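PDB 7M0O: 3-phosphoshikimate 1-carboxyvinyltransferase from Streptomyces sviceus, which probably catalyses the transfer of the enolpyruvyl group of phosphoenolpyruvate to the 5-hydroxyl of shikimate-3-phosphate, releasing inorganic phosphate. Local coordinates for residues D222-S227 and Q252-F257; Y228-A233 and D273-R278; L261-A266 and R284-N289; I368-A373 and G388-T393. All coordinates share one frame; numbering follows the deposited sequence.

Contact 1 of 4, residues D222-S227 and Q252-F257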
loop_
_atom_site.group_PDB
_atom_site.type_symbol
_atom_site.label_atom_id
_atom_site.label_comp_id
_atom_site.label_asym_id
_atom_site.label_seq_id
_atom_site.Cartn_x
_atom_site.Cartn_y
_atom_site.Cartn_z
ATOM N N ASP A 222 0.865 -1.429 -7.474
ATOM C CA ASP A 222 1.112 -2.239 -6.290
ATOM C C ASP A 222 2.105 -3.350 -6.621
ATOM O O ASP A 222 1.849 -4.199 -7.484
ATOM C CB ASP A 222 -0.198 -2.818 -5.757
ATOM C CG ASP A 222 -0.048 -3.428 -4.379
ATOM O OD1 ASP A 222 0.638 -4.463 -4.253
ATOM O OD2 ASP A 222 -0.638 -2.888 -3.420
ATOM N N ALA A 223 3.241 -3.333 -5.931
ATOM C CA ALA A 223 4.309 -4.282 -6.225
ATOM C C ALA A 223 4.026 -5.672 -5.672
ATOM O O ALA A 223 4.530 -6.664 -6.212
ATOM C CB ALA A 223 5.642 -3.759 -5.676
ATOM N N SER A 224 3.245 -5.766 -4.597
ATOM C CA SER A 224 2.839 -7.072 -4.088
ATOM C C SER A 224 1.901 -7.762 -5.069
ATOM O O SER A 224 2.048 -8.954 -5.357
ATOM C CB SER A 224 2.161 -6.899 -2.726
ATOM O OG SER A 224 2.957 -6.113 -1.861
ATOM N N THR A 225 0.947 -7.007 -5.610
ATOM C CA THR A 225 0.092 -7.509 -6.680
ATOM C C THR A 225 0.913 -7.900 -7.903
ATOM O O THR A 225 0.628 -8.910 -8.557
ATOM C CB THR A 225 -0.934 -6.435 -7.040
ATOM O OG1 THR A 225 -1.820 -6.264 -5.932
ATOM C CG2 THR A 225 -1.732 -6.814 -8.292
ATOM N N ALA A 226 1.966 -7.131 -8.206
ATOM C CA ALA A 226 2.784 -7.429 -9.372
ATOM C C ALA A 226 3.540 -8.742 -9.231
ATOM O O ALA A 226 3.876 -9.349 -10.255
ATOM C CB ALA A 226 3.785 -6.299 -9.640
ATOM N N SER A 227 3.783 -9.208 -8.002
ATOM C CA SER A 227 4.624 -10.386 -7.821
ATOM C C SER A 227 4.015 -11.604 -8.489
ATOM O O SER A 227 4.750 -12.438 -9.027
ATOM C CB SER A 227 4.862 -10.669 -6.323
ATOM O OG SER A 227 3.741 -11.234 -5.657
ATOM N N GLN A 252 8.499 0.647 -3.150
ATOM C CA GLN A 252 7.956 -0.549 -2.519
ATOM C C GLN A 252 9.001 -1.656 -2.468
ATOM O O GLN A 252 9.515 -2.070 -3.508
ATOM C CB GLN A 252 6.727 -1.044 -3.279
ATOM C CG GLN A 252 5.533 -0.093 -3.198
ATOM C CD GLN A 252 4.475 -0.499 -4.190
ATOM O OE1 GLN A 252 3.584 -1.300 -3.884
ATOM N NE2 GLN A 252 4.592 0.007 -5.396
ATOM N N GLY A 253 9.283 -2.156 -1.256
ATOM C CA GLY A 253 10.260 -3.228 -1.096
ATOM C C GLY A 253 9.902 -4.527 -1.808
ATOM O O GLY A 253 10.795 -5.318 -2.151
ATOM N N ASP A 254 8.614 -4.771 -2.055
ATOM C CA ASP A 254 8.277 -6.068 -2.639
ATOM C C ASP A 254 8.694 -6.188 -4.097
ATOM O O ASP A 254 8.644 -7.305 -4.628
ATOM C CB ASP A 254 6.780 -6.359 -2.518
ATOM C CG ASP A 254 6.389 -6.834 -1.126
ATOM O OD1 ASP A 254 7.283 -6.976 -0.253
ATOM O OD2 ASP A 254 5.183 -7.034 -0.898
ATOM N N LEU A 255 9.087 -5.087 -4.761
ATOM C CA LEU A 255 9.751 -5.238 -6.059
ATOM C C LEU A 255 10.985 -6.129 -5.946
ATOM O O LEU A 255 11.353 -6.795 -6.916
ATOM C CB LEU A 255 10.132 -3.871 -6.654
ATOM C CG LEU A 255 10.654 -3.948 -8.103
ATOM C CD1 LEU A 255 9.611 -4.580 -9.020
ATOM C CD2 LEU A 255 11.013 -2.584 -8.655
ATOM N N GLY A 256 11.622 -6.179 -4.774
ATOM C CA GLY A 256 12.758 -7.076 -4.569
ATOM C C GLY A 256 12.455 -8.550 -4.804
ATOM O O GLY A 256 13.392 -9.357 -4.889
ATOM N N PHE A 257 11.182 -8.926 -4.905
ATOM C CA PHE A 257 10.859 -10.288 -5.282
ATOM C C PHE A 257 11.495 -10.656 -6.622
ATOM O O PHE A 257 11.873 -11.814 -6.835
ATOM C CB PHE A 257 9.334 -10.467 -5.302
ATOM C CG PHE A 257 8.878 -11.843 -5.732
ATOM C CD1 PHE A 257 9.055 -12.940 -4.897
ATOM C CD2 PHE A 257 8.252 -12.034 -6.961
ATOM C CE1 PHE A 257 8.623 -14.195 -5.271
ATOM C CE2 PHE A 257 7.821 -13.277 -7.356
ATOM C CZ PHE A 257 8.011 -14.378 -6.519
HETATM O O HOH W 1 7.057 -7.828 -7.100
HETATM O O HOH W 2 3.888 -3.568 -2.159
#
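Gln252 lies against the methyl of Ala223, its CB 3.8 Å from Ala223 CB, and carries its amide on to the first turn of helix 223-235. There OE1 accepts from Ala223 N at 2.9 Å. The N-H points almost straight at the oxygen (177°), yet it arrives from above the carbonyl plane rather than along a lone pair. The other end of the amide is held too, because NE2 donates to Glu220 OE1 and Pro221 O. A lysine in place of Gln252 would probably leave Ala223 N without its acceptor and set an ammonium group against a donor N-H.

One residue on, Ser224 OG donates to Asp254 OD2 at 2.6 Å, meeting the carboxylate on its anti side. With chi1 at -51° this hydroxyl sits beside its own backbone N and can face Asp254. A water ties the two polar links together, donating to both Ser224 OG and Gln252 OE1; a second water donates to the carbonyls of Ala223 and Asp254. Further along the helix the contact is plain packing: Phe257 sets CD2 3.7 Å from Ser227 CB and CE2 near Ser227 O.

Asp222 caps the helix from within, its OD1 accepting from Thr225 N at 2.9 Å. The two carboxylates stay apart, with Asp222 OD1 6.2 Å from Asp254 OD2. Asp254 also touches Asp295, the predicted proton acceptor. The chemistry is that of a helix N-terminus where the N-H groups of Ala223 and Thr225 are taken up by side-chain oxygens, and the partial positive charge of that end would be expected to stabilise the nearby carboxylates' negative charge.

Contact 2 of 4, residues Y228-A233 and D273-R278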
loop_
_atom_site.group_PDB
_atom_site.type_symbol
_atom_site.label_atom_id
_atom_site.label_comp_id
_atom_site.label_asym_id
_atom_site.label_seq_id
_atom_site.Cartn_x
_atom_site.Cartn_y
_atom_site.Cartn_z
ATOM N N TYR A 228 2.676 -11.705 -8.507
ATOM C CA TYR A 228 2.038 -12.873 -9.104
ATOM C C TYR A 228 2.209 -12.881 -10.610
ATOM O O TYR A 228 2.371 -13.950 -11.208
ATOM C CB TYR A 228 0.542 -12.916 -8.740
ATOM C CG TYR A 228 0.359 -12.710 -7.267
ATOM C CD1 TYR A 228 0.706 -13.714 -6.366
ATOM C CD2 TYR A 228 -0.097 -11.494 -6.770
ATOM C CE1 TYR A 228 0.582 -13.516 -5.006
ATOM C CE2 TYR A 228 -0.223 -11.289 -5.401
ATOM C CZ TYR A 228 0.126 -12.298 -4.539
ATOM O OH TYR A 228 0.017 -12.082 -3.189
ATOM N N PHE A 229 2.227 -11.702 -11.233
ATOM C CA PHE A 229 2.352 -11.642 -12.681
ATOM C C PHE A 229 3.811 -11.845 -13.093
ATOM O O PHE A 229 4.091 -12.574 -14.051
ATOM C CB PHE A 229 1.744 -10.320 -13.185
ATOM C CG PHE A 229 0.249 -10.217 -12.926
ATOM C CD1 PHE A 229 -0.667 -10.493 -13.927
ATOM C CD2 PHE A 229 -0.231 -9.927 -11.659
ATOM C CE1 PHE A 229 -2.042 -10.443 -13.677
ATOM C CE2 PHE A 229 -1.588 -9.900 -11.395
ATOM C CZ PHE A 229 -2.503 -10.155 -12.416
ATOM N N PHE A 230 4.747 -11.296 -12.310
ATOM C CA PHE A 230 6.166 -11.575 -12.509
ATOM C C PHE A 230 6.465 -13.073 -12.357
ATOM O O PHE A 230 7.233 -13.641 -13.141
ATOM C CB PHE A 230 7.008 -10.772 -11.511
ATOM C CG PHE A 230 7.108 -9.281 -11.792
ATOM C CD1 PHE A 230 7.210 -8.776 -13.081
ATOM C CD2 PHE A 230 7.154 -8.394 -10.739
ATOM C CE1 PHE A 230 7.333 -7.389 -13.294
ATOM C CE2 PHE A 230 7.288 -7.017 -10.941
ATOM C CZ PHE A 230 7.378 -6.523 -12.217
ATOM N N ALA A 231 5.895 -13.722 -11.329
ATOM C CA ALA A 231 6.118 -15.155 -11.109
ATOM C C ALA A 231 5.585 -16.004 -12.259
ATOM O O ALA A 231 6.230 -16.985 -12.668
ATOM C CB ALA A 231 5.461 -15.595 -9.800
ATOM N N ALA A 232 4.399 -15.671 -12.765
ATOM C CA ALA A 232 3.844 -16.388 -13.915
ATOM C C ALA A 232 4.804 -16.350 -15.103
ATOM O O ALA A 232 4.998 -17.362 -15.798
ATOM C CB ALA A 232 2.491 -15.779 -14.297
ATOM N N ALA A 233 5.448 -15.198 -15.333
ATOM C CA ALA A 233 6.391 -15.106 -16.443
ATOM C C ALA A 233 7.634 -15.950 -16.187
ATOM O O ALA A 233 8.127 -16.623 -17.093
ATOM C CB ALA A 233 6.771 -13.645 -16.689
ATOM N N ASP A 273 12.090 3.065 -15.504
ATOM C CA ASP A 273 10.665 3.365 -15.426
ATOM C C ASP A 273 9.786 2.130 -15.591
ATOM O O ASP A 273 8.564 2.276 -15.737
ATOM C CB ASP A 273 10.260 4.402 -16.486
ATOM C CG ASP A 273 11.041 5.706 -16.377
ATOM O OD1 ASP A 273 11.093 6.282 -15.270
ATOM O OD2 ASP A 273 11.600 6.154 -17.407
ATOM N N ALA A 274 10.365 0.933 -15.583
ATOM C CA ALA A 274 9.596 -0.280 -15.863
ATOM C C ALA A 274 10.479 -1.477 -15.552
ATOM O O ALA A 274 11.702 -1.372 -15.580
ATOM C CB ALA A 274 9.130 -0.346 -17.321
ATOM N N THR A 275 9.838 -2.628 -15.286
ATOM C CA THR A 275 10.530 -3.878 -14.978
ATOM C C THR A 275 9.975 -4.983 -15.852
ATOM O O THR A 275 8.759 -5.183 -15.896
ATOM C CB THR A 275 10.369 -4.275 -13.496
ATOM O OG1 THR A 275 11.110 -3.362 -12.687
ATOM C CG2 THR A 275 10.937 -5.685 -13.222
ATOM N N THR A 276 10.866 -5.731 -16.508
ATOM C CA THR A 276 10.477 -6.843 -17.367
ATOM C C THR A 276 11.033 -8.145 -16.803
ATOM O O THR A 276 12.221 -8.217 -16.476
ATOM C CB THR A 276 10.999 -6.631 -18.797
ATOM O OG1 THR A 276 10.488 -5.395 -19.325
ATOM C CG2 THR A 276 10.557 -7.780 -19.689
ATOM N N VAL A 277 10.181 -9.173 -16.688
ATOM C CA VAL A 277 10.612 -10.520 -16.320
ATOM C C VAL A 277 10.302 -11.448 -17.487
ATOM O O VAL A 277 9.205 -11.397 -18.046
ATOM C CB VAL A 277 9.922 -11.001 -15.031
ATOM C CG1 VAL A 277 10.222 -12.476 -14.789
ATOM C CG2 VAL A 277 10.415 -10.157 -13.857
ATOM N N ARG A 278 11.278 -12.266 -17.878
ATOM C CA ARG A 278 11.106 -13.209 -18.978
ATOM C C ARG A 278 11.501 -14.600 -18.503
ATOM O O ARG A 278 12.606 -14.783 -17.983
ATOM C CB ARG A 278 11.953 -12.804 -20.195
ATOM C CG ARG A 278 11.788 -13.725 -21.393
ATOM C CD ARG A 278 12.677 -13.288 -22.567
ATOM N NE ARG A 278 12.364 -11.931 -22.997
ATOM C CZ ARG A 278 13.109 -10.867 -22.721
ATOM N NH1 ARG A 278 14.223 -10.995 -22.004
ATOM N NH2 ARG A 278 12.733 -9.670 -23.156
#
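Phe230 and Val277 bring their CA atoms to 6.0 Å where helix 228-233 runs over strand 274-278, the short axes 7.4 Å apart and 35° from parallel. With chi1 at -73°, CG of Phe230 lies opposite its own carbonyl carbon, and the ring extends along the strand to meet two residues at once. CD1 comes to 3.6 Å from Val277 CG2. Farther out, CZ rests 3.8 Å from Thr275 CG2, and the Thr275 carbonyl oxygen approaches the ring edge at CE1. Thr275 keeps its methyl on the ring while OG1 bonds to Leu246 O. The second branch of Val277 is used as well: CG1 lies 3.6 Å from Phe230 O and 4.1 Å from Ala233 CB, so the valine fits against nearly one turn of helix. A serine here instead of Phe230 would probably open a gap beside Thr275 and leave Val277 CG2 without its aromatic neighbour. Val258 and Leu261 of helix 257-263 also pack on the ring. This is helix-on-sheet packing against the antiparallel sheet of strands 240-244, 274-278 and 267-270, as in EPSP synthase domains, where sheets surround a core of helices.

Contact 3 of 4, residues L261-A266 and R284-N289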
loop_
_atom_site.group_PDB
_atom_site.type_symbol
_atom_site.label_atom_id
_atom_site.label_comp_id
_atom_site.label_asym_id
_atom_site.label_seq_id
_atom_site.Cartn_x
_atom_site.Cartn_y
_atom_site.Cartn_z
ATOM N N LEU A 261 13.561 -14.062 -8.391
ATOM C CA LEU A 261 13.310 -14.713 -9.675
ATOM C C LEU A 261 14.570 -14.756 -10.543
ATOM O O LEU A 261 14.845 -15.770 -11.200
ATOM C CB LEU A 261 12.178 -14.003 -10.419
ATOM C CG LEU A 261 10.821 -14.016 -9.710
ATOM C CD1 LEU A 261 9.800 -13.253 -10.542
ATOM C CD2 LEU A 261 10.339 -15.449 -9.400
ATOM N N ARG A 262 15.363 -13.682 -10.534
ATOM C CA ARG A 262 16.611 -13.682 -11.293
ATOM C C ARG A 262 17.577 -14.753 -10.778
ATOM O O ARG A 262 18.221 -15.452 -11.570
ATOM C CB ARG A 262 17.256 -12.295 -11.242
ATOM C CG ARG A 262 18.436 -12.165 -12.212
ATOM C CD ARG A 262 19.263 -10.912 -11.962
ATOM N NE ARG A 262 18.572 -9.698 -12.397
ATOM C CZ ARG A 262 18.114 -8.775 -11.553
ATOM N NH1 ARG A 262 18.271 -8.941 -10.248
ATOM N NH2 ARG A 262 17.495 -7.696 -12.002
ATOM N N ARG A 263 17.680 -14.904 -9.450
ATOM C CA ARG A 263 18.512 -15.959 -8.861
ATOM C C ARG A 263 18.049 -17.361 -9.256
ATOM O O ARG A 263 18.851 -18.310 -9.257
ATOM C CB ARG A 263 18.507 -15.844 -7.332
ATOM C CG ARG A 263 19.278 -14.684 -6.722
ATOM C CD ARG A 263 19.363 -14.861 -5.200
ATOM N NE ARG A 263 20.108 -16.074 -4.882
ATOM C CZ ARG A 263 19.861 -16.884 -3.854
ATOM N NH1 ARG A 263 18.891 -16.621 -2.977
ATOM N NH2 ARG A 263 20.616 -17.955 -3.693
ATOM N N MET A 264 16.760 -17.533 -9.543
ATOM C CA MET A 264 16.265 -18.802 -10.060
ATOM C C MET A 264 16.529 -18.967 -11.552
ATOM O O MET A 264 16.261 -20.040 -12.099
ATOM C CB MET A 264 14.763 -18.932 -9.767
ATOM C CG MET A 264 14.445 -18.763 -8.287
ATOM S SD MET A 264 12.700 -18.979 -7.883
ATOM C CE MET A 264 12.586 -20.777 -7.869
ATOM N N GLY A 265 17.002 -17.929 -12.233
ATOM C CA GLY A 265 17.373 -18.046 -13.633
ATOM C C GLY A 265 16.458 -17.347 -14.613
ATOM O O GLY A 265 16.694 -17.439 -15.829
ATOM N N ALA A 266 15.425 -16.654 -14.135
ATOM C CA ALA A 266 14.625 -15.813 -15.016
ATOM C C ALA A 266 15.468 -14.644 -15.504
ATOM O O ALA A 266 16.439 -14.245 -14.860
ATOM C CB ALA A 266 13.377 -15.302 -14.284
ATOM N N ARG A 284 15.699 -22.550 -10.938
ATOM C CA ARG A 284 16.640 -23.256 -10.078
ATOM C C ARG A 284 16.282 -23.074 -8.609
ATOM O O ARG A 284 15.976 -21.967 -8.160
ATOM C CB ARG A 284 18.071 -22.769 -10.328
ATOM C CG ARG A 284 18.495 -22.997 -11.766
ATOM C CD ARG A 284 19.970 -22.708 -11.999
ATOM N NE ARG A 284 20.322 -21.334 -11.652
ATOM C CZ ARG A 284 20.380 -20.323 -12.515
ATOM N NH1 ARG A 284 20.102 -20.516 -13.799
ATOM N NH2 ARG A 284 20.705 -19.112 -12.086
ATOM N N GLY A 285 16.368 -24.167 -7.849
ATOM C CA GLY A 285 16.134 -24.074 -6.424
ATOM C C GLY A 285 17.171 -23.221 -5.717
ATOM O O GLY A 285 18.269 -22.965 -6.215
ATOM N N LEU A 286 16.809 -22.777 -4.518
ATOM C CA LEU A 286 17.650 -21.864 -3.759
ATOM C C LEU A 286 17.116 -21.766 -2.340
ATOM O O LEU A 286 16.016 -22.233 -2.031
ATOM C CB LEU A 286 17.716 -20.462 -4.377
ATOM C CG LEU A 286 16.466 -19.753 -4.920
ATOM C CD1 LEU A 286 15.388 -19.517 -3.877
ATOM C CD2 LEU A 286 16.847 -18.437 -5.589
ATOM N N THR A 287 17.919 -21.133 -1.498
ATOM C CA THR A 287 17.497 -20.630 -0.200
ATOM C C THR A 287 17.341 -19.124 -0.303
ATOM O O THR A 287 18.242 -18.442 -0.795
ATOM C CB THR A 287 18.525 -20.973 0.872
ATOM O OG1 THR A 287 18.568 -22.390 1.049
ATOM C CG2 THR A 287 18.147 -20.297 2.189
ATOM N N ALA A 288 16.213 -18.601 0.177
ATOM C CA ALA A 288 15.941 -17.171 0.105
ATOM C C ALA A 288 15.515 -16.664 1.477
ATOM O O ALA A 288 14.564 -17.182 2.074
ATOM C CB ALA A 288 14.861 -16.877 -0.944
ATOM N N ASN A 289 16.222 -15.662 1.981
ATOM C CA ASN A 289 15.779 -14.952 3.175
ATOM C C ASN A 289 14.745 -13.923 2.737
ATOM O O ASN A 289 15.084 -12.963 2.037
ATOM C CB ASN A 289 16.976 -14.299 3.865
ATOM C CG ASN A 289 16.597 -13.521 5.113
ATOM O OD1 ASN A 289 15.598 -12.795 5.148
ATOM N ND2 ASN A 289 17.416 -13.655 6.147
HETATM O O HOH W 3 21.173 -16.478 -13.006
HETATM O O HOH W 4 21.637 -18.076 -9.131
#
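Arg263 and Arg284 flank the Schellman motif that ends helix 257-263 at Gly265, and each turns its flat guanidinium to different neighbours. That of Arg263 lies beneath Leu286, whose CD2 sits 3.7 Å above the plane and over its centre. The same methyl reaches back to Arg263 CB at 3.5 Å, so a single leucine branch covers both root and head of the arginine. At the edge of the group NH1 donates to Thr287 O at 2.9 Å, an almost straight bond (175°) that lies in the guanidinium plane and ties the helix end to strand 286-289.

Leu286 takes an uncommon chi1 of 43°, which sets CG between its backbone N and carbonyl carbon. Its side chain crosses that of Met264 at about a right angle, with CD2 3.6 Å from Met264 CG.

Arg284 instead folds back over the helix end. Its guanidinium has Met264 O and Gly265 N over one face, while two waters lie in plane at its edge; one of them also donates to Arg263 O. A CB on Gly265 would clash with Arg284 NH1, and at these backbone angles it would also be jammed against the preceding carbonyl oxygen, which calls for glycine. The same Met264 O accepts from the backbone N of Arg284 at 2.8 Å, in the carbonyl plane and on a lone pair.

Contact 4 of 4, residues I368-A373 and G388-T393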
loop_
_atom_site.group_PDB
_atom_site.type_symbol
_atom_site.label_atom_id
_atom_site.label_comp_id
_atom_site.label_asym_id
_atom_site.label_seq_id
_atom_site.Cartn_x
_atom_site.Cartn_y
_atom_site.Cartn_z
ATOM N N ILE A 368 -2.934 -16.195 -0.408
ATOM C CA ILE A 368 -2.982 -17.632 -0.672
ATOM C C ILE A 368 -3.699 -17.905 -1.995
ATOM O O ILE A 368 -3.249 -18.725 -2.803
ATOM C CB ILE A 368 -3.634 -18.387 0.506
ATOM C CG1 ILE A 368 -2.852 -18.164 1.802
ATOM C CG2 ILE A 368 -3.751 -19.895 0.196
ATOM C CD1 ILE A 368 -1.380 -18.615 1.743
ATOM N N VAL A 369 -4.815 -17.213 -2.254
ATOM C CA VAL A 369 -5.540 -17.421 -3.508
ATOM C C VAL A 369 -4.709 -16.945 -4.696
ATOM O O VAL A 369 -4.567 -17.650 -5.702
ATOM C CB VAL A 369 -6.911 -16.717 -3.462
ATOM C CG1 VAL A 369 -7.575 -16.766 -4.856
ATOM C CG2 VAL A 369 -7.797 -17.395 -2.439
ATOM N N MET A 370 -4.151 -15.734 -4.606
ATOM C CA MET A 370 -3.419 -15.208 -5.753
ATOM C C MET A 370 -2.169 -16.034 -6.033
ATOM O O MET A 370 -1.815 -16.263 -7.195
ATOM C CB MET A 370 -3.086 -13.732 -5.529
ATOM C CG MET A 370 -4.339 -12.849 -5.607
ATOM S SD MET A 370 -4.064 -11.067 -5.598
ATOM C CE MET A 370 -3.649 -10.783 -3.898
ATOM N N SER A 371 -1.495 -16.506 -4.984
ATOM C CA SER A 371 -0.279 -17.292 -5.192
ATOM C C SER A 371 -0.569 -18.614 -5.891
ATOM O O SER A 371 0.103 -18.950 -6.870
ATOM C CB SER A 371 0.435 -17.541 -3.864
ATOM O OG SER A 371 0.925 -16.343 -3.326
ATOM N N PHE A 372 -1.571 -19.375 -5.414
ATOM C CA PHE A 372 -1.829 -20.680 -6.005
ATOM C C PHE A 372 -2.564 -20.588 -7.334
ATOM O O PHE A 372 -2.571 -21.574 -8.090
ATOM C CB PHE A 372 -2.584 -21.581 -5.011
ATOM C CG PHE A 372 -1.692 -22.096 -3.908
ATOM C CD1 PHE A 372 -0.827 -23.161 -4.137
ATOM C CD2 PHE A 372 -1.664 -21.470 -2.678
ATOM C CE1 PHE A 372 0.026 -23.609 -3.145
ATOM C CE2 PHE A 372 -0.807 -21.909 -1.669
ATOM C CZ PHE A 372 0.035 -22.982 -1.900
ATOM N N ALA A 373 -3.107 -19.416 -7.670
ATOM C CA ALA A 373 -3.522 -19.188 -9.048
ATOM C C ALA A 373 -2.342 -19.346 -10.001
ATOM O O ALA A 373 -2.504 -19.852 -11.116
ATOM C CB ALA A 373 -4.155 -17.799 -9.192
ATOM N N GLY A 388 -13.377 -14.965 -3.685
ATOM C CA GLY A 388 -13.638 -13.557 -3.550
ATOM C C GLY A 388 -12.714 -12.822 -2.602
ATOM O O GLY A 388 -12.738 -11.588 -2.577
ATOM N N CYS A 389 -11.902 -13.535 -1.821
ATOM C CA CYS A 389 -11.101 -12.804 -0.845
ATOM C C CYS A 389 -9.993 -11.972 -1.491
ATOM O O CYS A 389 -9.452 -11.079 -0.829
ATOM C CB CYS A 389 -10.533 -13.766 0.200
ATOM S SG CYS A 389 -9.250 -14.899 -0.362
ATOM N N VAL A 390 -9.686 -12.202 -2.774
ATOM C CA VAL A 390 -8.756 -11.344 -3.507
ATOM C C VAL A 390 -9.207 -9.891 -3.500
ATOM O O VAL A 390 -8.388 -8.990 -3.698
ATOM C CB VAL A 390 -8.567 -11.812 -4.968
ATOM C CG1 VAL A 390 -8.028 -13.222 -5.039
ATOM C CG2 VAL A 390 -9.878 -11.674 -5.772
ATOM N N ARG A 391 -10.499 -9.640 -3.255
ATOM C CA ARG A 391 -11.002 -8.274 -3.257
ATOM C C ARG A 391 -10.402 -7.439 -2.136
ATOM O O ARG A 391 -10.494 -6.208 -2.185
ATOM C CB ARG A 391 -12.528 -8.292 -3.170
ATOM C CG ARG A 391 -13.159 -8.960 -4.386
ATOM C CD ARG A 391 -14.650 -8.709 -4.473
ATOM N NE ARG A 391 -15.383 -9.325 -3.382
ATOM C CZ ARG A 391 -16.283 -8.685 -2.647
ATOM N NH1 ARG A 391 -16.549 -7.409 -2.891
ATOM N NH2 ARG A 391 -16.915 -9.318 -1.670
ATOM N N LYS A 392 -9.794 -8.077 -1.131
ATOM C CA LYS A 392 -9.112 -7.314 -0.091
ATOM C C LYS A 392 -8.074 -6.361 -0.665
ATOM O O LYS A 392 -7.855 -5.284 -0.102
ATOM C CB LYS A 392 -8.464 -8.253 0.924
ATOM C CG LYS A 392 -9.504 -9.046 1.741
ATOM C CD LYS A 392 -8.849 -9.988 2.730
ATOM C CE LYS A 392 -9.888 -10.633 3.641
ATOM N NZ LYS A 392 -9.269 -11.169 4.886
ATOM N N THR A 393 -7.423 -6.721 -1.782
ATOM C CA THR A 393 -6.434 -5.820 -2.391
ATOM C C THR A 393 -6.568 -5.613 -3.894
ATOM O O THR A 393 -5.928 -4.699 -4.419
ATOM C CB THR A 393 -4.995 -6.301 -2.133
ATOM O OG1 THR A 393 -4.800 -7.599 -2.722
ATOM C CG2 THR A 393 -4.672 -6.347 -0.646
#
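In Val369 a chi1 of 172° turns CG1 to the far side from the backbone N, and in Val390 a chi1 of -60° puts CG1 opposite the carbonyl carbon; the two methyls meet at 3.6 Å. The valine side chains cross at about a right angle, each presenting one branch. The remaining branch of Val369 is occupied too, since CG2 lies 3.6 Å from Cys389 SG. Val369 therefore divides its two methyls between successive residues of the 3-10 segment 389-392.

Met370, the next residue of helix 366-375, continues the surface. Its CG packs on Val390 CG1 at 3.8 Å, making that one methyl the meeting point of both helix residues. Beyond CG the chain bends at the thioether, and the terminal CE comes to 3.6 Å from Thr393 OG1. The interface is thus apolar in its centre, with the threonine hydroxyl at the margin where Met370 ends. Phe397 of helix 397-406 packs on both Met370 and Val390, and Phe384 adjoins Val369 from strand 383-384.

The contact joins helix 366-375 to the turn that leads on to helix 397-406, and both sides carry predicted phosphoenolpyruvate-binding residues. Arg367 immediately precedes the helical segment, and Lys392 belongs to the turn. A phosphate ion, probably from the crystallisation liquor, lies about 4 Å, nearest atoms, from the side chain of Thr393. Apolar packing next to these predicted cationic residues is consistent with a wall of the phosphoenolpyruvate site of an EPSP synthase.

How the contacts relate
Contacts 1 and 2 share helix 223-235, and their centres are 10 Å apart: Leu255 CD1 touches Phe230 CE2 at 3.9 Å, joining the 3-10 segment to the sheet packing. Contact 2 passes into contact 3 through Leu261, whose CD1 lies 3.7 Å from Phe230 O. Through Tyr228, whose CZ lies 3.7 Å from Met370 CB, contact 2 also reaches contact 4, while the tyrosine hydroxyl bonds to Arg367. Contacts 1 and 4 do not touch but approach the predicted substrate site separately: Ser224 and Met370 both have side chains about 4 Å, nearest atoms, from that of Arg367. Contact 3 lies away from the annotated sites, about 24 Å from contact 4 between centres.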